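Local coordinates for uncharacterized protein GSU0716 (Geobacter sulfurreducens PCA, PDB 3BIJ), which is of uncharacterised function but belongs to the caspase-like C14 peptidase family and may act as a cysteine endopeptidase, at residues 212-226 and 246-258. Sequence-based numbering, arbitrary orientation.
Sequences QLSQDGAFNGAFTGQ and AIVRRMPPDQTPN
Gln255 reaches out of the loop after helix 240-250 and lies between residues 213-215 and the start of helix 222-231. With CG anti to its own backbone N (chi1 -165°) and the chain straight beyond, CB and then CG run beside the carbonyl of Leu213, Gln255 CG lying 3.6 Å from Leu213 O. CD passes over Ser214 CA, and the amide then divides its work. Gln255 OE1 accepts a hydrogen bond from Gln215 N at 3.0 Å; the N-H points at it fairly straight but from above the carbonyl plane, and the methyl of Ala222 also packs against this oxygen. Gln255 NE2 donates to a water at 2.8 Å, which in turn donates to Gln215 O and accepts from Phe223 N, tying the first turn of the helix to the loop. Gln255 NE2 also makes a weak hydrogen bond to Gly207 O.

In the reverse direction, Gln212 OE1 takes the Thr256 N-H, N to O 2.8 Å, while its NE2 bonds Pro253 O of a neighbouring subunit. Against the first turn of helix 222-231, the selenomethionine Met251 doubles back, bringing CE to 3.8 Å from Phe223 CA and SE against Gln226 CG. Pro257 CB meets Phe223 CD1 at 3.8 Å, and Ile247 CG2 touches that ring at its edge.

Segments 222-226 and 246-250 cross at 123° within the caspase-like domain, with Phe223 also resting on Phe131 of strand 127-133.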
ATOM      1  N   GLN A 212     -18.707   2.556 -10.965  1.00 41.86           N
ATOM      2  CA  GLN A 212     -18.199   2.969  -9.659  1.00 41.50           C
ATOM      3  C   GLN A 212     -19.168   2.593  -8.550  1.00 36.88           C
ATOM      4  O   GLN A 212     -20.219   2.013  -8.805  1.00 29.66           O
ATOM      5  CB  GLN A 212     -17.946   4.478  -9.632  1.00 37.67           C
ATOM      6  CG  GLN A 212     -16.926   4.954 -10.647  1.00 39.61           C
ATOM      7  CD  GLN A 212     -16.819   6.451 -10.664  1.00 42.67           C
ATOM      8  OE1 GLN A 212     -17.835   7.144 -10.655  1.00 45.30           O
ATOM      9  NE2 GLN A 212     -15.590   6.969 -10.688  1.00 47.11           N
ATOM     10  N   LEU A 213     -18.789   2.909  -7.317  1.00 38.33           N
ATOM     11  CA  LEU A 213     -19.627   2.635  -6.157  1.00 40.11           C
ATOM     12  C   LEU A 213     -19.762   3.931  -5.394  1.00 44.42           C
ATOM     13  O   LEU A 213     -18.860   4.771  -5.440  1.00 46.00           O
ATOM     14  CB  LEU A 213     -18.989   1.589  -5.249  1.00 35.44           C
ATOM     15  CG  LEU A 213     -18.999   0.133  -5.705  1.00 30.25           C
ATOM     16  CD1 LEU A 213     -18.419  -0.698  -4.591  1.00 28.03           C
ATOM     17  CD2 LEU A 213     -20.425  -0.329  -6.029  1.00 33.06           C
ATOM     18  N   SER A 214     -20.885   4.091  -4.697  1.00 45.30           N
ATOM     19  CA  SER A 214     -21.144   5.301  -3.914  1.00 44.10           C
ATOM     20  C   SER A 214     -20.829   5.074  -2.451  1.00 41.06           C
ATOM     21  O   SER A 214     -21.336   4.140  -1.834  1.00 43.89           O
ATOM     22  CB  SER A 214     -22.601   5.743  -4.061  1.00 37.07           C
ATOM     23  OG  SER A 214     -22.820   6.308  -5.333  1.00 40.81           O
ATOM     24  N   GLN A 215     -20.011   5.950  -1.893  1.00 38.17           N
ATOM     25  CA  GLN A 215     -19.606   5.812  -0.510  1.00 37.24           C
ATOM     26  C   GLN A 215     -20.606   6.358   0.507  1.00 41.60           C
ATOM     27  O   GLN A 215     -21.179   7.429   0.324  1.00 47.12           O
ATOM     28  CB  GLN A 215     -18.250   6.476  -0.331  1.00 39.27           C
ATOM     29  CG  GLN A 215     -17.534   6.028   0.895  1.00 63.79           C
ATOM     30  CD  GLN A 215     -16.077   6.433   0.883  1.00 72.41           C
ATOM     31  OE1 GLN A 215     -15.313   6.027  -0.005  1.00 71.62           O
ATOM     32  NE2 GLN A 215     -15.677   7.238   1.874  1.00 68.32           N
ATOM     33  N   ASP A 216     -20.825   5.599   1.572  1.00 38.25           N
ATOM     34  CA  ASP A 216     -21.729   6.004   2.633  1.00 34.91           C
ATOM     35  C   ASP A 216     -20.893   6.615   3.751  1.00 36.20           C
ATOM     36  O   ASP A 216     -20.199   5.898   4.470  1.00 40.22           O
ATOM     37  CB  ASP A 216     -22.478   4.796   3.183  1.00 35.50           C
ATOM     38  CG  ASP A 216     -23.317   5.139   4.404  1.00 43.22           C
ATOM     39  OD1 ASP A 216     -23.239   4.416   5.422  1.00 46.95           O
ATOM     40  OD2 ASP A 216     -24.067   6.132   4.350  1.00 47.27           O
ATOM     41  N   GLY A 217     -20.948   7.932   3.894  1.00 40.11           N
ATOM     42  CA  GLY A 217     -20.188   8.582   4.945  1.00 38.47           C
ATOM     43  C   GLY A 217     -20.824   8.361   6.306  1.00 46.23           C
ATOM     44  O   GLY A 217     -21.854   7.688   6.407  1.00 41.01           O
ATOM     45  N   ALA A 218     -20.225   8.922   7.355  1.00 47.15           N
ATOM     46  CA  ALA A 218     -20.772   8.757   8.701  1.00 50.38           C
ATOM     47  C   ALA A 218     -21.928   9.716   9.004  1.00 53.92           C
ATOM     48  O   ALA A 218     -22.754   9.429   9.874  1.00 49.61           O
ATOM     49  CB  ALA A 218     -19.673   8.923   9.737  1.00 47.90           C
ATOM     50  N   PHE A 219     -21.994  10.839   8.280  1.00 55.00           N
ATOM     51  CA  PHE A 219     -23.064  11.822   8.493  1.00 55.48           C
ATOM     52  C   PHE A 219     -23.894  12.201   7.269  1.00 54.46           C
ATOM     53  O   PHE A 219     -24.830  12.993   7.364  1.00 51.68           O
ATOM     54  CB  PHE A 219     -22.493  13.070   9.146  1.00 64.28           C
ATOM     55  CG  PHE A 219     -21.649  12.762  10.336  1.00 75.22           C
ATOM     56  CD1 PHE A 219     -20.278  12.545  10.182  1.00 77.89           C
ATOM     57  CD2 PHE A 219     -22.231  12.587  11.596  1.00 66.57           C
ATOM     58  CE1 PHE A 219     -19.496  12.151  11.255  1.00 77.01           C
ATOM     59  CE2 PHE A 219     -21.459  12.192  12.678  1.00 66.88           C
ATOM     60  CZ  PHE A 219     -20.084  11.970  12.511  1.00 69.40           C
ATOM     61  N   ASN A 220     -23.517  11.649   6.124  1.00 50.23           N
ATOM     62  CA  ASN A 220     -24.221  11.800   4.857  1.00 52.24           C
ATOM     63  C   ASN A 220     -23.348  11.199   3.763  1.00 52.97           C
ATOM     64  O   ASN A 220     -22.135  11.043   3.938  1.00 41.75           O
ATOM     65  CB  ASN A 220     -24.629  13.257   4.536  1.00 54.22           C
ATOM     66  CG  ASN A 220     -23.581  14.254   4.876  1.00 62.18           C
ATOM     67  OD1 ASN A 220     -22.388  13.985   4.730  1.00 80.40           O
ATOM     68  ND2 ASN A 220     -24.009  15.436   5.316  1.00 53.66           N
ATOM     69  N   GLY A 221     -23.978  10.813   2.659  1.00 49.14           N
ATOM     70  CA  GLY A 221     -23.241  10.209   1.569  1.00 45.77           C
ATOM     71  C   GLY A 221     -22.111  11.093   1.082  1.00 46.19           C
ATOM     72  O   GLY A 221     -22.126  12.302   1.280  1.00 47.30           O
ATOM     73  N   ALA A 222     -21.117  10.494   0.451  1.00 36.01           N
ATOM     74  CA  ALA A 222     -20.012  11.277  -0.057  1.00 40.01           C
ATOM     75  C   ALA A 222     -20.580  12.308  -1.032  1.00 33.51           C
ATOM     76  O   ALA A 222     -20.259  13.492  -0.957  1.00 32.81           O
ATOM     77  CB  ALA A 222     -19.003  10.368  -0.769  1.00 40.60           C
ATOM     78  N   PHE A 223     -21.430  11.849  -1.944  1.00 33.62           N
ATOM     79  CA  PHE A 223     -22.036  12.738  -2.930  1.00 40.42           C
ATOM     80  C   PHE A 223     -22.891  13.831  -2.263  1.00 42.00           C
ATOM     81  O   PHE A 223     -22.676  15.028  -2.469  1.00 39.79           O
ATOM     82  CB  PHE A 223     -22.895  11.930  -3.919  1.00 30.74           C
ATOM     83  CG  PHE A 223     -23.822  12.777  -4.752  1.00 40.08           C
ATOM     84  CD1 PHE A 223     -23.347  13.884  -5.458  1.00 44.56           C
ATOM     85  CD2 PHE A 223     -25.175  12.472  -4.823  1.00 46.38           C
ATOM     86  CE1 PHE A 223     -24.214  14.676  -6.222  1.00 49.61           C
ATOM     87  CE2 PHE A 223     -26.047  13.251  -5.578  1.00 45.45           C
ATOM     88  CZ  PHE A 223     -25.567  14.356  -6.279  1.00 50.45           C
ATOM     89  N   THR A 224     -23.854  13.410  -1.454  1.00 41.15           N
ATOM     90  CA  THR A 224     -24.732  14.357  -0.784  1.00 44.99           C
ATOM     91  C   THR A 224     -23.946  15.390   0.035  1.00 44.91           C
ATOM     92  O   THR A 224     -24.265  16.588   0.035  1.00 48.40           O
ATOM     93  CB  THR A 224     -25.739  13.627   0.143  1.00 43.79           C
ATOM     94  OG1 THR A 224     -26.484  12.670  -0.623  1.00 46.27           O
ATOM     95  CG2 THR A 224     -26.695  14.620   0.773  1.00 22.55           C
ATOM     96  N   GLY A 225     -22.917  14.927   0.728  1.00 37.28           N
ATOM     97  CA  GLY A 225     -22.107  15.830   1.525  1.00 42.96           C
ATOM     98  C   GLY A 225     -21.517  16.946   0.682  1.00 48.81           C
ATOM     99  O   GLY A 225     -21.524  18.104   1.091  1.00 46.30           O
ATOM    100  N   GLN A 226     -20.998  16.609  -0.495  1.00 45.06           N
ATOM    101  CA  GLN A 226     -20.427  17.628  -1.352  1.00 43.25           C
ATOM    102  C   GLN A 226     -21.507  18.457  -2.028  1.00 52.46           C
ATOM    103  O   GLN A 226     -21.284  19.624  -2.374  1.00 58.83           O
ATOM    104  CB  GLN A 226     -19.509  17.008  -2.392  1.00 39.41           C
ATOM    105  CG  GLN A 226     -18.293  16.396  -1.759  1.00 41.52           C
ATOM    106  CD  GLN A 226     -17.525  17.386  -0.913  1.00 42.30           C
ATOM    107  OE1 GLN A 226     -17.049  17.054   0.170  1.00 52.40           O
ATOM    108  NE2 GLN A 226     -17.390  18.608  -1.404  1.00 36.66           N
ATOM    109  N   ALA A 246     -19.304  21.640 -10.385  1.00 43.10           N
ATOM    110  CA  ALA A 246     -18.662  22.096  -9.153  1.00 43.64           C
ATOM    111  C   ALA A 246     -18.570  20.961  -8.125  1.00 39.61           C
ATOM    112  O   ALA A 246     -17.645  20.917  -7.317  1.00 48.43           O
ATOM    113  CB  ALA A 246     -19.438  23.281  -8.561  1.00 24.26           C
ATOM    114  N   ILE A 247     -19.531  20.050  -8.154  1.00 36.94           N
ATOM    115  CA  ILE A 247     -19.514  18.943  -7.217  1.00 36.55           C
ATOM    116  C   ILE A 247     -18.466  17.928  -7.638  1.00 39.69           C
ATOM    117  O   ILE A 247     -17.571  17.613  -6.861  1.00 33.44           O
ATOM    118  CB  ILE A 247     -20.893  18.263  -7.128  1.00 35.42           C
ATOM    119  CG1 ILE A 247     -21.903  19.253  -6.557  1.00 34.41           C
ATOM    120  CG2 ILE A 247     -20.820  17.022  -6.255  1.00 32.81           C
ATOM    121  CD1 ILE A 247     -23.306  18.756  -6.549  1.00 34.07           C
ATOM    122  N   VAL A 248     -18.565  17.428  -8.867  1.00 38.54           N
ATOM    123  CA  VAL A 248     -17.597  16.453  -9.346  1.00 41.09           C
ATOM    124  C   VAL A 248     -16.163  16.943  -9.156  1.00 35.12           C
ATOM    125  O   VAL A 248     -15.265  16.153  -8.903  1.00 34.77           O
ATOM    126  CB  VAL A 248     -17.815  16.093 -10.838  1.00 43.27           C
ATOM    127  CG1 VAL A 248     -19.265  15.724 -11.076  1.00 43.03           C
ATOM    128  CG2 VAL A 248     -17.386  17.231 -11.722  1.00 64.63           C
ATOM    129  N   ARG A 249     -15.953  18.244  -9.256  1.00 36.47           N
ATOM    130  CA  ARG A 249     -14.621  18.792  -9.105  1.00 44.28           C
ATOM    131  C   ARG A 249     -14.025  18.466  -7.744  1.00 46.39           C
ATOM    132  O   ARG A 249     -12.816  18.292  -7.621  1.00 49.40           O
ATOM    133  CB  ARG A 249     -14.660  20.307  -9.296  1.00 60.39           C
ATOM    134  CG  ARG A 249     -13.560  20.860 -10.189  1.00 68.28           C
ATOM    135  CD  ARG A 249     -13.599  20.196 -11.567  1.00 83.95           C
ATOM    136  NE  ARG A 249     -12.651  20.812 -12.507  1.00 93.91           N
ATOM    137  CZ  ARG A 249     -12.779  22.042 -12.991  1.00 99.84           C
ATOM    138  NH1 ARG A 249     -13.819  22.792 -12.627  1.00102.84           N
ATOM    139  NH2 ARG A 249     -11.871  22.521 -13.829  1.00100.03           N
ATOM    140  N   ARG A 250     -14.882  18.370  -6.731  1.00 40.21           N
ATOM    141  CA  ARG A 250     -14.467  18.092  -5.357  1.00 37.98           C
ATOM    142  C   ARG A 250     -14.409  16.606  -5.014  1.00 38.33           C
ATOM    143  O   ARG A 250     -13.747  16.205  -4.063  1.00 46.01           O
ATOM    144  CB  ARG A 250     -15.436  18.783  -4.401  1.00 39.07           C
ATOM    145  CG  ARG A 250     -15.635  20.263  -4.707  1.00 48.91           C
ATOM    146  CD  ARG A 250     -16.717  20.873  -3.834  1.00 41.49           C
ATOM    147  NE  ARG A 250     -16.353  20.856  -2.413  1.00 46.24           N
ATOM    148  CZ  ARG A 250     -15.442  21.651  -1.862  1.00 48.12           C
ATOM    149  NH1 ARG A 250     -14.787  22.543  -2.601  1.00 47.18           N
ATOM    150  NH2 ARG A 250     -15.191  21.548  -0.571  1.00 56.17           N
HETATM  151  N   MSE A 251     -15.114  15.805  -5.805  1.00 45.28           N
HETATM  152  CA  MSE A 251     -15.215  14.366  -5.627  1.00 31.96           C
HETATM  153  C   MSE A 251     -13.981  13.595  -6.057  1.00 39.24           C
HETATM  154  O   MSE A 251     -13.300  13.975  -6.998  1.00 42.18           O
HETATM  155  CB  MSE A 251     -16.398  13.855  -6.429  1.00 40.65           C
HETATM  156  CG  MSE A 251     -17.740  14.399  -5.978  1.00 49.24           C
HETATM  157 SE   MSE A 251     -18.264  13.689  -4.233  1.00 65.04          SE
HETATM  158  CE  MSE A 251     -18.774  11.899  -4.762  1.00 55.81           C
ATOM    159  N   PRO A 252     -13.693  12.478  -5.380  1.00 34.11           N
ATOM    160  CA  PRO A 252     -12.534  11.649  -5.710  1.00 32.49           C
ATOM    161  C   PRO A 252     -12.761  10.954  -7.061  1.00 39.72           C
ATOM    162  O   PRO A 252     -13.905  10.667  -7.442  1.00 38.23           O
ATOM    163  CB  PRO A 252     -12.473  10.669  -4.543  1.00 37.58           C
ATOM    164  CG  PRO A 252     -13.921  10.512  -4.147  1.00 35.74           C
ATOM    165  CD  PRO A 252     -14.431  11.931  -4.226  1.00 30.34           C
ATOM    166  N   PRO A 253     -11.676  10.661  -7.800  1.00 41.38           N
ATOM    167  CA  PRO A 253     -11.781  10.009  -9.111  1.00 27.34           C
ATOM    168  C   PRO A 253     -12.484   8.656  -9.144  1.00 36.71           C
ATOM    169  O   PRO A 253     -12.956   8.242 -10.199  1.00 34.76           O
ATOM    170  CB  PRO A 253     -10.330   9.935  -9.578  1.00 28.72           C
ATOM    171  CG  PRO A 253      -9.564   9.823  -8.290  1.00 37.34           C
ATOM    172  CD  PRO A 253     -10.267  10.837  -7.407  1.00 36.20           C
ATOM    173  N   ASP A 254     -12.566   7.984  -7.992  1.00 41.90           N
ATOM    174  CA  ASP A 254     -13.208   6.670  -7.906  1.00 38.70           C
ATOM    175  C   ASP A 254     -14.720   6.797  -7.662  1.00 45.14           C
ATOM    176  O   ASP A 254     -15.440   5.792  -7.585  1.00 46.41           O
ATOM    177  CB  ASP A 254     -12.554   5.833  -6.796  1.00 38.93           C
ATOM    178  CG  ASP A 254     -12.940   6.295  -5.412  1.00 41.81           C
ATOM    179  OD1 ASP A 254     -12.809   7.503  -5.108  1.00 59.30           O
ATOM    180  OD2 ASP A 254     -13.376   5.441  -4.612  1.00 64.46           O
ATOM    181  N   GLN A 255     -15.189   8.035  -7.518  1.00 37.82           N
ATOM    182  CA  GLN A 255     -16.611   8.316  -7.327  1.00 35.54           C
ATOM    183  C   GLN A 255     -16.988   9.634  -8.001  1.00 32.36           C
ATOM    184  O   GLN A 255     -16.714  10.713  -7.474  1.00 43.75           O
ATOM    185  CB  GLN A 255     -17.000   8.400  -5.845  1.00 27.03           C
ATOM    186  CG  GLN A 255     -18.519   8.311  -5.703  1.00 43.39           C
ATOM    187  CD  GLN A 255     -19.044   8.379  -4.280  1.00 33.55           C
ATOM    188  OE1 GLN A 255     -18.371   7.999  -3.331  1.00 43.15           O
ATOM    189  NE2 GLN A 255     -20.271   8.836  -4.140  1.00 26.18           N
ATOM    190  N   THR A 256     -17.624   9.544  -9.164  1.00 36.06           N
ATOM    191  CA  THR A 256     -18.016  10.733  -9.913  1.00 35.87           C
ATOM    192  C   THR A 256     -19.513  10.734 -10.152  1.00 33.62           C
ATOM    193  O   THR A 256     -20.030   9.852 -10.834  1.00 35.85           O
ATOM    194  CB  THR A 256     -17.329  10.797 -11.305  1.00 33.24           C
ATOM    195  OG1 THR A 256     -15.918  10.606 -11.160  1.00 33.67           O
ATOM    196  CG2 THR A 256     -17.586  12.150 -11.963  1.00 38.86           C
ATOM    197  N   PRO A 257     -20.235  11.712  -9.575  1.00 38.64           N
ATOM    198  CA  PRO A 257     -21.682  11.740  -9.799  1.00 38.32           C
ATOM    199  C   PRO A 257     -21.955  11.993 -11.275  1.00 42.58           C
ATOM    200  O   PRO A 257     -21.177  12.669 -11.955  1.00 35.98           O
ATOM    201  CB  PRO A 257     -22.163  12.864  -8.871  1.00 39.73           C
ATOM    202  CG  PRO A 257     -20.937  13.700  -8.641  1.00 44.15           C
ATOM    203  CD  PRO A 257     -19.846  12.675  -8.529  1.00 38.00           C
ATOM    204  N   ASN A 258     -23.049  11.423 -11.767  1.00 43.36           N
ATOM    205  CA  ASN A 258     -23.418  11.548 -13.167  1.00 33.37           C
ATOM    206  C   ASN A 258     -24.578  12.505 -13.432  1.00 45.92           C
ATOM    207  O   ASN A 258     -25.488  12.664 -12.613  1.00 48.27           O
ATOM    208  CB  ASN A 258     -23.776  10.175 -13.712  1.00 38.44           C
ATOM    209  CG  ASN A 258     -23.644  10.094 -15.207  1.00 37.79           C
ATOM    210  OD1 ASN A 258     -24.446   9.442 -15.867  1.00 40.91           O
ATOM    211  ND2 ASN A 258     -22.622  10.751 -15.757  1.00 40.87           N
TER
HETATM  212  O   HOH W   1     -21.982   9.007  -1.911  1.00 29.47           O